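Local coordinates for probable outer membrane protein (Pseudomonas aeruginosa, PDB 3DWO), which probably carries hydrophobic compounds such as long-chain fatty acids across the outer membrane, as a channel of the FadL family, at residues V327-T332 with V414-L419; W13-A18 with T352-V357; I54-N59 with A428-Q433. One frame throughout, in Å; residues are numbered along the deposited sequence.

How the interactions relate
From the N terminus, residues 13-18 come first, at the end of a short helix probably in the hatch that plugs the barrel in this family. Residues 54-59 follow on the first long strand, and 327-332 on a hairpin far along the chain. Strand 351-360 then closes interaction 2, the loop at 414-419 closes interaction 1, and the last strand closes interaction 3. Interaction 1 therefore falls wholly within the span of interaction 3, whereas interaction 2 crosses both. Interaction 3 joins first strand to last, interaction 2 fastens the N-terminal segment to the wall, and interaction 1 joins hairpin strand 324-330 to the loop before the last strand. The centres of interactions 1 and 2 are 40 Å apart.

Interaction 1: V327-T332 with V414-L419; sequences VSIPYT and VNQDRL. With C8E ((hydroxyethyloxy)tri(ethyloxy)octane), chain D; C8E ((hydroxyethyloxy)tri(ethyloxy)octane), chain C.
The flat carboxamide of Gln416 carries this contact: Ser328 O lies almost in its plane, and Val327 covers one face, with CG2 3.5 Å from Gln416 NE2. The guanidinium of Arg418, hydrogen-bonded through NH1 to Ile326 O, has water 1 over one face, offset toward the rim. The Tyr331 ring, just beyond the end of the strand, takes C3 of a detergent molecule over one face and meets the ring of Phe314 nearly parallel.

Gln416 NE2 donates to Ser328 O at 2.7 Å (N-H...O 154°), arriving 45° above the carbonyl plane and not on a lone pair. Gln416 OE1 accepts a hydrogen bond from water 1 at 2.7 Å, and this water accepts from Ser328 N at 2.9 Å. Gln416 CG lies between its backbone N and carbonyl carbon (chi1 54°), and the chain then runs straight out to the strand. Beneath the amide, Leu419 CG packs 4.0 Å from Val327 CG2, and Leu419 CD1 meets Ile329 CD1 at 4.1 Å. A turn with Leu419 N bonded to Gln416 O sets both residues facing the hairpin.

A glutamine suits this place because its amide both donates and accepts: it answers the C=O of Ser328 directly and the N-H through water, joining the hairpin strand 324-330 to the loop before the last strand, probably on the extracellular side of the barrel.

Interaction 2: W13-A18 with T352-V357; sequences WGRAMA and TMRAGV. With C8E ((hydroxyethyloxy)tri(ethyloxy)octane), chain J; C8E ((hydroxyethyloxy)tri(ethyloxy)octane), chain G.
Arg15 and Arg354 run obliquely past each other, both extended from CG to NE, with their guanidinium planes 61° apart. Arg15 CG lies between its backbone N and carbonyl carbon (chi1 47°), and from there the straight chain carries NH1 alongside Arg354, 3.5 Å from Arg354 NE. The two cations can approach because they share the carboxylate of Asp344: OD1 forms a salt bridge with Arg15 and OD2 with Arg354, while Arg354 NH2 has a second carboxylate in Asp398. Phe23 adds a cation-pi contact to Arg15. Such a charge network probably keeps both side chains ionised although both residues are buried.

Below the arginines the backbones come together. Arg15 CB and CA each lie 3.5 Å from Ala355 O, the latter as a CA-H...O contact, and Gly14 O sits 3.4 Å from Ala355 CA. Gly356, having no side chain, lets the chain after the helix come close, its CA 3.8 Å from Arg15 O.

The helix ends here in a Schellman motif whose C-prime residue is Ala16, with positive phi (54°), and the chain goes on through a type I' turn from Arg15 to Ala18. As in FadL, this N-terminal segment probably belongs to the hatch inside the barrel, and strand 351-360 belongs to the wall.

Ala16 CB points at the strand and reaches Val357 N at 3.5 Å, a fit that suits a small methyl. On the far side of the strand, Ala355 CB lies 3.7 Å from C7 of one detergent molecule and also touches a second, consistent with a lipid-facing surface.

Interaction 3: I54-N59 with A428-Q433; sequences IDIKYN and ATSKGQ. With C8E ((hydroxyethyloxy)tri(ethyloxy)octane), chain E.
Asp55 and Lys431 lie side by side on one face of the sheet, brought together by their torsions. CG of Asp55 stands opposite its own backbone N (chi1 -162°), which leans the carboxylate beside the neighbouring strand. Lys431 is bent at chi2, chi3 (46°) and chi4, so that NZ rests over Asp55 CB and CG and comes 3.2 Å from Asp55 OD2 in a salt bridge. Lys57, by contrast, is extended beyond CG, and its end leads away.

The backbones pair antiparallel. Asp55 with Lys431 and Lys57 with Thr429 are hydrogen-bonded pairs; Asp55 N to Lys431 O is the shortest of the four bonds at 2.7 Å and virtually straight (179°). Between them, Ile56 and Ser430 form a non-hydrogen-bonded pair, where Ser430 CA approaches Asp55 O at 3.0 Å in a CA-H...O contact. These are the first and last long strands, so their pairing closes the β-barrel.

The face bearing Ile54, Ile56 and Ser430 meets a detergent molecule. Gly432 has no side chain, and Ile54 CD1 fills in beside it, 3.8 Å from Gly432 CA. Ile54 CD1 also lies 3.6 Å from O15 of the detergent. Branched aliphatic residues suit this side, which probably lines the lumen.

On the charged face, water 2 donates to both Asp55 OD2 and Thr429 O, tying the carboxylate to the partner strand a second time. With the lysine ammonium against the base of the carboxylate, the nearby positive charge would probably favour the anion of Asp55, and the barrel seam gains a polar tie alongside its backbone bonds.

Interaction 1: V327-T332 with V414-L419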
loop_
_atom_site.group_PDB
_atom_site.type_symbol
_atom_site.label_atom_id
_atom_site.label_comp_id
_atom_site.label_asym_id
_atom_site.label_seq_id
_atom_site.Cartn_x
_atom_site.Cartn_y
_atom_site.Cartn_z
ATOM N N VAL A 327 -4.442 -11.786 -18.652
ATOM C CA VAL A 327 -5.453 -12.135 -17.664
ATOM C C VAL A 327 -5.883 -10.875 -16.922
ATOM O O VAL A 327 -5.063 -9.997 -16.633
ATOM C CB VAL A 327 -4.949 -13.191 -16.628
ATOM C CG1 VAL A 327 -3.807 -12.629 -15.794
ATOM C CG2 VAL A 327 -6.106 -13.613 -15.721
ATOM N N SER A 328 -7.181 -10.777 -16.644
ATOM C CA SER A 328 -7.727 -9.640 -15.915
ATOM C C SER A 328 -8.375 -10.170 -14.633
ATOM O O SER A 328 -9.254 -11.023 -14.682
ATOM C CB SER A 328 -8.764 -8.910 -16.767
ATOM O OG SER A 328 -9.149 -7.696 -16.148
ATOM N N ILE A 329 -7.928 -9.664 -13.493
ATOM C CA ILE A 329 -8.444 -10.094 -12.200
ATOM C C ILE A 329 -9.249 -8.976 -11.530
ATOM O O ILE A 329 -8.715 -7.917 -11.198
ATOM C CB ILE A 329 -7.275 -10.518 -11.274
ATOM C CG1 ILE A 329 -6.453 -11.605 -11.965
ATOM C CG2 ILE A 329 -7.812 -11.030 -9.934
ATOM C CD1 ILE A 329 -5.187 -11.991 -11.223
ATOM N N PRO A 330 -10.554 -9.198 -11.332
ATOM C CA PRO A 330 -11.378 -8.165 -10.695
ATOM C C PRO A 330 -11.111 -8.051 -9.200
ATOM O O PRO A 330 -10.896 -9.047 -8.520
ATOM C CB PRO A 330 -12.803 -8.631 -10.984
ATOM C CG PRO A 330 -12.655 -9.478 -12.227
ATOM C CD PRO A 330 -11.398 -10.246 -11.925
ATOM N N TYR A 331 -11.115 -6.828 -8.693
ATOM C CA TYR A 331 -10.895 -6.604 -7.279
ATOM C C TYR A 331 -11.980 -5.701 -6.721
ATOM O O TYR A 331 -12.337 -5.809 -5.551
ATOM C CB TYR A 331 -9.506 -6.007 -7.048
ATOM C CG TYR A 331 -8.416 -7.056 -7.056
ATOM C CD1 TYR A 331 -8.396 -8.070 -6.096
ATOM C CD2 TYR A 331 -7.414 -7.049 -8.029
ATOM C CE1 TYR A 331 -7.404 -9.055 -6.102
ATOM C CE2 TYR A 331 -6.416 -8.030 -8.047
ATOM C CZ TYR A 331 -6.414 -9.027 -7.080
ATOM O OH TYR A 331 -5.418 -9.986 -7.079
ATOM N N THR A 332 -12.506 -4.826 -7.575
ATOM C CA THR A 332 -13.577 -3.898 -7.211
ATOM C C THR A 332 -13.501 -3.329 -5.794
ATOM O O THR A 332 -14.432 -3.477 -5.005
ATOM C CB THR A 332 -14.958 -4.564 -7.391
ATOM O OG1 THR A 332 -14.982 -5.809 -6.684
ATOM C CG2 THR A 332 -15.233 -4.833 -8.866
ATOM N N VAL A 414 -12.060 -17.254 -5.579
ATOM C CA VAL A 414 -12.349 -18.214 -6.630
ATOM C C VAL A 414 -11.534 -17.767 -7.849
ATOM O O VAL A 414 -11.540 -16.589 -8.198
ATOM C CB VAL A 414 -13.863 -18.216 -6.980
ATOM C CG1 VAL A 414 -14.127 -19.074 -8.206
ATOM C CG2 VAL A 414 -14.672 -18.748 -5.796
ATOM N N ASN A 415 -10.812 -18.694 -8.474
ATOM C CA ASN A 415 -10.022 -18.358 -9.659
ATOM C C ASN A 415 -10.848 -18.543 -10.931
ATOM O O ASN A 415 -11.573 -19.521 -11.064
ATOM C CB ASN A 415 -8.770 -19.242 -9.764
ATOM C CG ASN A 415 -7.520 -18.570 -9.208
ATOM O OD1 ASN A 415 -7.454 -17.339 -9.118
ATOM N ND2 ASN A 415 -6.511 -19.378 -8.851
ATOM N N GLN A 416 -10.726 -17.604 -11.864
ATOM C CA GLN A 416 -11.439 -17.697 -13.127
ATOM C C GLN A 416 -10.910 -18.910 -13.909
ATOM O O GLN A 416 -9.892 -19.503 -13.536
ATOM C CB GLN A 416 -11.226 -16.415 -13.934
ATOM C CG GLN A 416 -9.755 -16.065 -14.132
ATOM C CD GLN A 416 -9.581 -14.777 -14.894
ATOM O OE1 GLN A 416 -9.751 -14.732 -16.121
ATOM N NE2 GLN A 416 -9.267 -13.707 -14.170
ATOM N N ASP A 417 -11.591 -19.265 -14.996
ATOM C CA ASP A 417 -11.196 -20.419 -15.806
ATOM C C ASP A 417 -9.711 -20.495 -16.193
ATOM O O ASP A 417 -9.048 -21.487 -15.896
ATOM C CB ASP A 417 -12.034 -20.489 -17.086
ATOM C CG ASP A 417 -13.522 -20.694 -16.813
ATOM O OD1 ASP A 417 -13.868 -21.280 -15.764
ATOM O OD2 ASP A 417 -14.348 -20.285 -17.661
ATOM N N ARG A 418 -9.183 -19.463 -16.851
ATOM C CA ARG A 418 -7.788 -19.511 -17.278
ATOM C C ARG A 418 -6.758 -19.568 -16.151
ATOM O O ARG A 418 -5.581 -19.831 -16.399
ATOM C CB ARG A 418 -7.468 -18.358 -18.245
ATOM C CG ARG A 418 -7.446 -16.964 -17.660
ATOM C CD ARG A 418 -7.108 -15.951 -18.760
ATOM N NE ARG A 418 -8.135 -15.906 -19.798
ATOM C CZ ARG A 418 -8.018 -15.240 -20.947
ATOM N NH1 ARG A 418 -6.916 -14.554 -21.224
ATOM N NH2 ARG A 418 -9.005 -15.267 -21.830
ATOM N N LEU A 419 -7.197 -19.342 -14.915
ATOM C CA LEU A 419 -6.286 -19.412 -13.771
ATOM C C LEU A 419 -6.408 -20.726 -12.997
ATOM O O LEU A 419 -5.883 -20.860 -11.890
ATOM C CB LEU A 419 -6.507 -18.230 -12.824
ATOM C CG LEU A 419 -6.023 -16.874 -13.348
ATOM C CD1 LEU A 419 -6.236 -15.819 -12.273
ATOM C CD2 LEU A 419 -4.531 -16.953 -13.733
HETATM C C1 C8E D . -7.103 -7.750 -2.330
HETATM C C2 C8E D . -5.943 -8.026 -3.170
HETATM C C3 C8E D . -5.586 -6.972 -4.110
HETATM C C4 C8E D . -4.363 -7.389 -4.774
HETATM C C5 C8E D . -3.694 -6.193 -5.343
HETATM C C6 C8E D . -2.293 -6.474 -5.596
HETATM C C7 C8E D . -2.008 -5.455 -6.591
HETATM C C8 C8E D . -0.656 -4.899 -6.346
HETATM O O9 C8E D . 0.386 -4.735 -7.297
HETATM C C10 C8E D . 0.890 -5.877 -7.962
HETATM C C11 C8E D . 1.952 -5.372 -8.888
HETATM O O12 C8E D . 1.421 -5.177 -10.210
HETATM C C13 C8E D . 1.938 -6.073 -11.242
HETATM C C14 C8E D . 1.418 -7.510 -11.561
HETATM O O15 C8E D . 1.010 -8.139 -12.814
HETATM C C16 C8E D . -0.401 -7.977 -13.068
HETATM C C17 C8E D . -1.290 -9.105 -12.510
HETATM O O18 C8E D . -0.778 -10.391 -12.100
HETATM C C19 C8E D . -0.766 -11.375 -13.169
HETATM C C20 C8E D . -1.495 -12.766 -13.067
HETATM O O21 C8E D . -0.753 -13.911 -12.619
HETATM C C1 C8E C . -1.974 -15.924 -16.759
HETATM C C2 C8E C . -2.876 -16.644 -17.642
HETATM C C3 C8E C . -2.455 -18.005 -17.941
HETATM C C4 C8E C . -3.372 -18.527 -18.941
HETATM C C5 C8E C . -3.108 -19.973 -19.100
HETATM C C6 C8E C . -4.075 -20.557 -19.994
HETATM C C7 C8E C . -3.479 -21.868 -20.200
HETATM C C8 C8E C . -4.318 -22.589 -21.164
HETATM O O9 C8E C . -4.182 -23.919 -21.627
HETATM C C10 C8E C . -3.002 -24.313 -22.296
HETATM C C11 C8E C . -3.229 -25.742 -22.659
HETATM O O12 C8E C . -2.321 -26.621 -21.983
HETATM C C13 C8E C . -2.651 -28.023 -22.132
HETATM C C14 C8E C . -1.845 -29.232 -21.572
HETATM O O15 C8E C . -0.723 -29.325 -20.639
HETATM C C16 C8E C . 0.527 -29.264 -21.347
HETATM C C17 C8E C . 1.092 -30.622 -21.797
HETATM O O18 C8E C . 1.936 -30.777 -22.958
HETATM C C19 C8E C . 1.178 -31.046 -24.168
HETATM C C20 C8E C . 1.754 -30.859 -25.618
HETATM O O21 C8E C . 0.830 -30.720 -26.703
HETATM O O HOH W 1 -8.928 -12.753 -17.824
#

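Interaction 2: W13-A18 with T352-V357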
loop_
_atom_site.group_PDB
_atom_site.type_symbol
_atom_site.label_atom_id
_atom_site.label_comp_id
_atom_site.label_asym_id
_atom_site.label_seq_id
_atom_site.Cartn_x
_atom_site.Cartn_y
_atom_site.Cartn_z
ATOM N N TRP A 13 2.953 9.863 13.564
ATOM C CA TRP A 13 2.757 8.478 13.976
ATOM C C TRP A 13 2.403 8.400 15.451
ATOM O O TRP A 13 1.605 7.556 15.859
ATOM C CB TRP A 13 4.013 7.638 13.714
ATOM C CG TRP A 13 4.065 7.060 12.330
ATOM C CD1 TRP A 13 4.824 7.500 11.285
ATOM C CD2 TRP A 13 3.285 5.968 11.828
ATOM N NE1 TRP A 13 4.564 6.754 10.163
ATOM C CE2 TRP A 13 3.622 5.808 10.465
ATOM C CE3 TRP A 13 2.332 5.110 12.396
ATOM C CZ2 TRP A 13 3.039 4.824 9.658
ATOM C CZ3 TRP A 13 1.751 4.130 11.593
ATOM C CH2 TRP A 13 2.109 3.998 10.237
ATOM N N GLY A 14 3.002 9.287 16.245
ATOM C CA GLY A 14 2.754 9.301 17.676
ATOM C C GLY A 14 1.314 9.593 18.059
ATOM O O GLY A 14 0.855 9.181 19.124
ATOM N N ARG A 15 0.594 10.309 17.202
ATOM C CA ARG A 15 -0.802 10.629 17.485
ATOM C C ARG A 15 -1.760 10.013 16.470
ATOM O O ARG A 15 -2.849 10.541 16.224
ATOM C CB ARG A 15 -0.997 12.148 17.549
ATOM C CG ARG A 15 -0.362 12.914 16.405
ATOM C CD ARG A 15 -0.603 14.409 16.551
ATOM N NE ARG A 15 0.030 15.154 15.469
ATOM C CZ ARG A 15 1.175 15.819 15.577
ATOM N NH1 ARG A 15 1.829 15.852 16.729
ATOM N NH2 ARG A 15 1.672 16.444 14.523
ATOM N N ALA A 16 -1.354 8.881 15.899
ATOM C CA ALA A 16 -2.159 8.165 14.913
ATOM C C ALA A 16 -2.585 9.057 13.754
ATOM O O ALA A 16 -3.689 8.915 13.223
ATOM C CB ALA A 16 -3.390 7.553 15.580
ATOM N N MET A 17 -1.701 9.976 13.367
ATOM C CA MET A 17 -1.960 10.896 12.259
ATOM C C MET A 17 -3.115 11.879 12.491
ATOM O O MET A 17 -3.550 12.553 11.558
ATOM C CB MET A 17 -2.234 10.106 10.971
ATOM C CG MET A 17 -1.011 9.447 10.335
ATOM S SD MET A 17 -0.294 8.090 11.288
ATOM C CE MET A 17 -1.467 6.785 10.945
ATOM N N ALA A 18 -3.611 11.964 13.723
ATOM C CA ALA A 18 -4.718 12.871 14.025
ATOM C C ALA A 18 -4.304 14.329 13.840
ATOM O O ALA A 18 -3.258 14.752 14.322
ATOM C CB ALA A 18 -5.211 12.642 15.451
ATOM N N THR A 352 7.628 16.533 25.481
ATOM C CA THR A 352 6.266 16.597 24.979
ATOM C C THR A 352 5.807 15.157 24.775
ATOM O O THR A 352 6.578 14.308 24.325
ATOM C CB THR A 352 6.183 17.371 23.649
ATOM O OG1 THR A 352 4.877 17.209 23.081
ATOM C CG2 THR A 352 7.221 16.868 22.678
ATOM N N MET A 353 4.559 14.880 25.138
ATOM C CA MET A 353 3.996 13.543 25.003
ATOM C C MET A 353 2.861 13.521 23.997
ATOM O O MET A 353 2.091 14.477 23.902
ATOM C CB MET A 353 3.469 13.048 26.349
ATOM C CG MET A 353 4.541 12.576 27.302
ATOM S SD MET A 353 3.816 11.989 28.846
ATOM C CE MET A 353 5.013 12.605 30.036
ATOM N N ARG A 354 2.761 12.422 23.253
ATOM C CA ARG A 354 1.718 12.266 22.250
ATOM C C ARG A 354 1.022 10.920 22.380
ATOM O O ARG A 354 1.581 9.955 22.904
ATOM C CB ARG A 354 2.298 12.368 20.836
ATOM C CG ARG A 354 3.241 13.525 20.628
ATOM C CD ARG A 354 3.430 13.831 19.148
ATOM N NE ARG A 354 4.390 14.913 18.954
ATOM C CZ ARG A 354 5.702 14.774 19.095
ATOM N NH1 ARG A 354 6.212 13.594 19.425
ATOM N NH2 ARG A 354 6.507 15.813 18.909
ATOM N N ALA A 355 -0.205 10.871 21.879
ATOM C CA ALA A 355 -1.009 9.661 21.892
ATOM C C ALA A 355 -2.142 9.852 20.889
ATOM O O ALA A 355 -2.477 10.981 20.523
ATOM C CB ALA A 355 -1.567 9.413 23.281
ATOM N N GLY A 356 -2.724 8.748 20.440
ATOM C CA GLY A 356 -3.813 8.835 19.490
ATOM C C GLY A 356 -4.296 7.467 19.062
ATOM O O GLY A 356 -3.641 6.454 19.316
ATOM N N VAL A 357 -5.454 7.446 18.416
ATOM C CA VAL A 357 -6.049 6.218 17.927
ATOM C C VAL A 357 -6.748 6.548 16.615
ATOM O O VAL A 357 -7.148 7.689 16.385
ATOM C CB VAL A 357 -7.093 5.662 18.915
ATOM C CG1 VAL A 357 -6.435 5.345 20.252
ATOM C CG2 VAL A 357 -8.214 6.675 19.093
HETATM C C1 C8E J . 6.436 7.756 26.848
HETATM C C2 C8E J . 5.433 8.193 25.889
HETATM C C3 C8E J . 4.058 7.834 26.230
HETATM C C4 C8E J . 3.345 9.071 26.504
HETATM C C5 C8E J . 1.907 8.877 26.189
HETATM C C6 C8E J . 1.102 9.142 27.367
HETATM C C7 C8E J . -0.165 9.459 26.737
HETATM C C8 C8E J . -1.247 9.173 27.699
HETATM O O9 C8E J . -2.300 8.231 27.558
HETATM C C10 C8E J . -3.208 8.356 26.478
HETATM C C1 C8E G . -5.288 12.190 23.539
HETATM C C2 C8E G . -4.377 13.180 24.097
HETATM C C3 C8E G . -2.958 12.848 23.984
HETATM C C4 C8E G . -2.495 12.480 25.314
HETATM C C5 C8E G . -1.169 13.100 25.550
HETATM C C6 C8E G . -0.860 13.092 26.968
#

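Interaction 3: I54-N59 with A428-Q433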
loop_
_atom_site.group_PDB
_atom_site.type_symbol
_atom_site.label_atom_id
_atom_site.label_comp_id
_atom_site.label_asym_id
_atom_site.label_seq_id
_atom_site.Cartn_x
_atom_site.Cartn_y
_atom_site.Cartn_z
ATOM N N ILE A 54 5.180 -6.295 9.990
ATOM C CA ILE A 54 3.871 -6.815 9.626
ATOM C C ILE A 54 3.824 -8.337 9.656
ATOM O O ILE A 54 4.660 -9.012 9.055
ATOM C CB ILE A 54 3.464 -6.329 8.214
ATOM C CG1 ILE A 54 3.647 -4.810 8.111
ATOM C CG2 ILE A 54 2.027 -6.717 7.924
ATOM C CD1 ILE A 54 2.883 -4.004 9.153
ATOM N N ASP A 55 2.826 -8.864 10.355
ATOM C CA ASP A 55 2.642 -10.299 10.501
ATOM C C ASP A 55 1.429 -10.720 9.683
ATOM O O ASP A 55 0.351 -10.149 9.838
ATOM C CB ASP A 55 2.396 -10.628 11.969
ATOM C CG ASP A 55 2.630 -12.081 12.285
ATOM O OD1 ASP A 55 3.809 -12.466 12.442
ATOM O OD2 ASP A 55 1.643 -12.839 12.372
ATOM N N ILE A 56 1.597 -11.724 8.827
ATOM C CA ILE A 56 0.497 -12.208 7.990
ATOM C C ILE A 56 0.434 -13.732 7.981
ATOM O O ILE A 56 1.441 -14.399 7.730
ATOM C CB ILE A 56 0.655 -11.756 6.516
ATOM C CG1 ILE A 56 0.762 -10.238 6.429
ATOM C CG2 ILE A 56 -0.529 -12.251 5.700
ATOM C CD1 ILE A 56 1.193 -9.734 5.050
ATOM N N LYS A 57 -0.750 -14.277 8.237
ATOM C CA LYS A 57 -0.935 -15.720 8.249
ATOM C C LYS A 57 -2.294 -16.146 7.696
ATOM O O LYS A 57 -3.259 -15.383 7.708
ATOM C CB LYS A 57 -0.798 -16.267 9.670
ATOM C CG LYS A 57 0.599 -16.206 10.251
ATOM C CD LYS A 57 0.582 -16.792 11.652
ATOM C CE LYS A 57 1.908 -16.589 12.379
ATOM N NZ LYS A 57 1.799 -17.045 13.798
ATOM N N TYR A 58 -2.352 -17.389 7.232
ATOM C CA TYR A 58 -3.565 -17.961 6.679
ATOM C C TYR A 58 -3.880 -19.240 7.420
ATOM O O TYR A 58 -2.982 -19.980 7.809
ATOM C CB TYR A 58 -3.372 -18.283 5.198
ATOM C CG TYR A 58 -4.565 -18.937 4.529
ATOM C CD1 TYR A 58 -4.631 -20.323 4.349
ATOM C CD2 TYR A 58 -5.622 -18.164 4.046
ATOM C CE1 TYR A 58 -5.727 -20.922 3.692
ATOM C CE2 TYR A 58 -6.715 -18.751 3.398
ATOM C CZ TYR A 58 -6.762 -20.123 3.223
ATOM O OH TYR A 58 -7.848 -20.672 2.570
ATOM N N ASN A 59 -5.166 -19.491 7.612
ATOM C CA ASN A 59 -5.619 -20.701 8.269
ATOM C C ASN A 59 -6.864 -21.083 7.471
ATOM O O ASN A 59 -7.818 -20.315 7.403
ATOM C CB ASN A 59 -5.979 -20.418 9.731
ATOM C CG ASN A 59 -5.866 -21.651 10.606
ATOM O OD1 ASN A 59 -4.764 -22.058 10.991
ATOM N ND2 ASN A 59 -7.005 -22.263 10.914
ATOM N N ALA A 428 -7.518 -14.870 6.969
ATOM C CA ALA A 428 -6.195 -14.319 7.168
ATOM C C ALA A 428 -6.165 -13.548 8.468
ATOM O O ALA A 428 -7.120 -12.850 8.819
ATOM C CB ALA A 428 -5.832 -13.402 6.008
ATOM N N THR A 429 -5.067 -13.696 9.190
ATOM C CA THR A 429 -4.879 -12.999 10.442
ATOM C C THR A 429 -3.632 -12.160 10.255
ATOM O O THR A 429 -2.581 -12.678 9.876
ATOM C CB THR A 429 -4.666 -13.972 11.608
ATOM O OG1 THR A 429 -5.867 -14.721 11.833
ATOM C CG2 THR A 429 -4.314 -13.202 12.873
ATOM N N SER A 430 -3.759 -10.863 10.507
ATOM C CA SER A 430 -2.645 -9.945 10.353
ATOM C C SER A 430 -2.460 -9.089 11.583
ATOM O O SER A 430 -3.393 -8.861 12.343
ATOM C CB SER A 430 -2.864 -9.038 9.139
ATOM O OG SER A 430 -2.840 -9.799 7.945
ATOM N N LYS A 431 -1.236 -8.613 11.759
ATOM C CA LYS A 431 -0.876 -7.769 12.884
ATOM C C LYS A 431 0.197 -6.821 12.389
ATOM O O LYS A 431 1.014 -7.187 11.545
ATOM C CB LYS A 431 -0.331 -8.619 14.032
ATOM C CG LYS A 431 -1.403 -9.379 14.787
ATOM C CD LYS A 431 -0.944 -10.760 15.257
ATOM C CE LYS A 431 0.437 -10.737 15.903
ATOM N NZ LYS A 431 1.519 -10.882 14.888
ATOM N N GLY A 432 0.192 -5.600 12.903
ATOM C CA GLY A 432 1.190 -4.649 12.476
ATOM C C GLY A 432 1.666 -3.751 13.594
ATOM O O GLY A 432 0.924 -3.442 14.527
ATOM N N GLN A 433 2.925 -3.345 13.510
ATOM C CA GLN A 433 3.471 -2.440 14.498
ATOM C C GLN A 433 4.558 -1.629 13.821
ATOM O O GLN A 433 5.267 -2.135 12.945
ATOM C CB GLN A 433 3.999 -3.211 15.710
ATOM C CG GLN A 433 5.300 -3.943 15.534
ATOM C CD GLN A 433 5.611 -4.800 16.748
ATOM O OE1 GLN A 433 5.308 -4.417 17.883
ATOM N NE2 GLN A 433 6.221 -5.960 16.519
HETATM C C1 C8E E . 8.845 -2.524 0.775
HETATM C C2 C8E E . 7.539 -2.910 1.292
HETATM C C3 C8E E . 6.610 -1.798 1.472
HETATM C C4 C8E E . 6.661 -1.406 2.869
HETATM C C5 C8E E . 5.281 -1.203 3.357
HETATM C C6 C8E E . 5.297 -0.396 4.556
HETATM C C7 C8E E . 3.921 -0.548 4.979
HETATM C C8 C8E E . 3.914 -0.776 6.430
HETATM O O9 C8E E . 2.842 -0.564 7.323
HETATM C C10 C8E E . 2.291 0.728 7.466
HETATM C C11 C8E E . 1.194 0.558 8.470
HETATM O O12 C8E E . 0.244 -0.435 8.033
HETATM C C13 C8E E . -0.659 -0.927 9.064
HETATM C C14 C8E E . -1.284 -2.357 9.134
HETATM O O15 C8E E . -0.676 -3.676 9.035
HETATM C C16 C8E E . -0.646 -4.130 7.666
HETATM C C17 C8E E . -1.887 -4.926 7.230
HETATM O O18 C8E E . -1.872 -6.350 7.014
HETATM C C19 C8E E . -1.543 -6.699 5.639
HETATM C C20 C8E E . -2.555 -7.384 4.650
HETATM O O21 C8E E . -3.149 -6.588 3.621
HETATM O O HOH W 2 -0.809 -13.124 11.788
#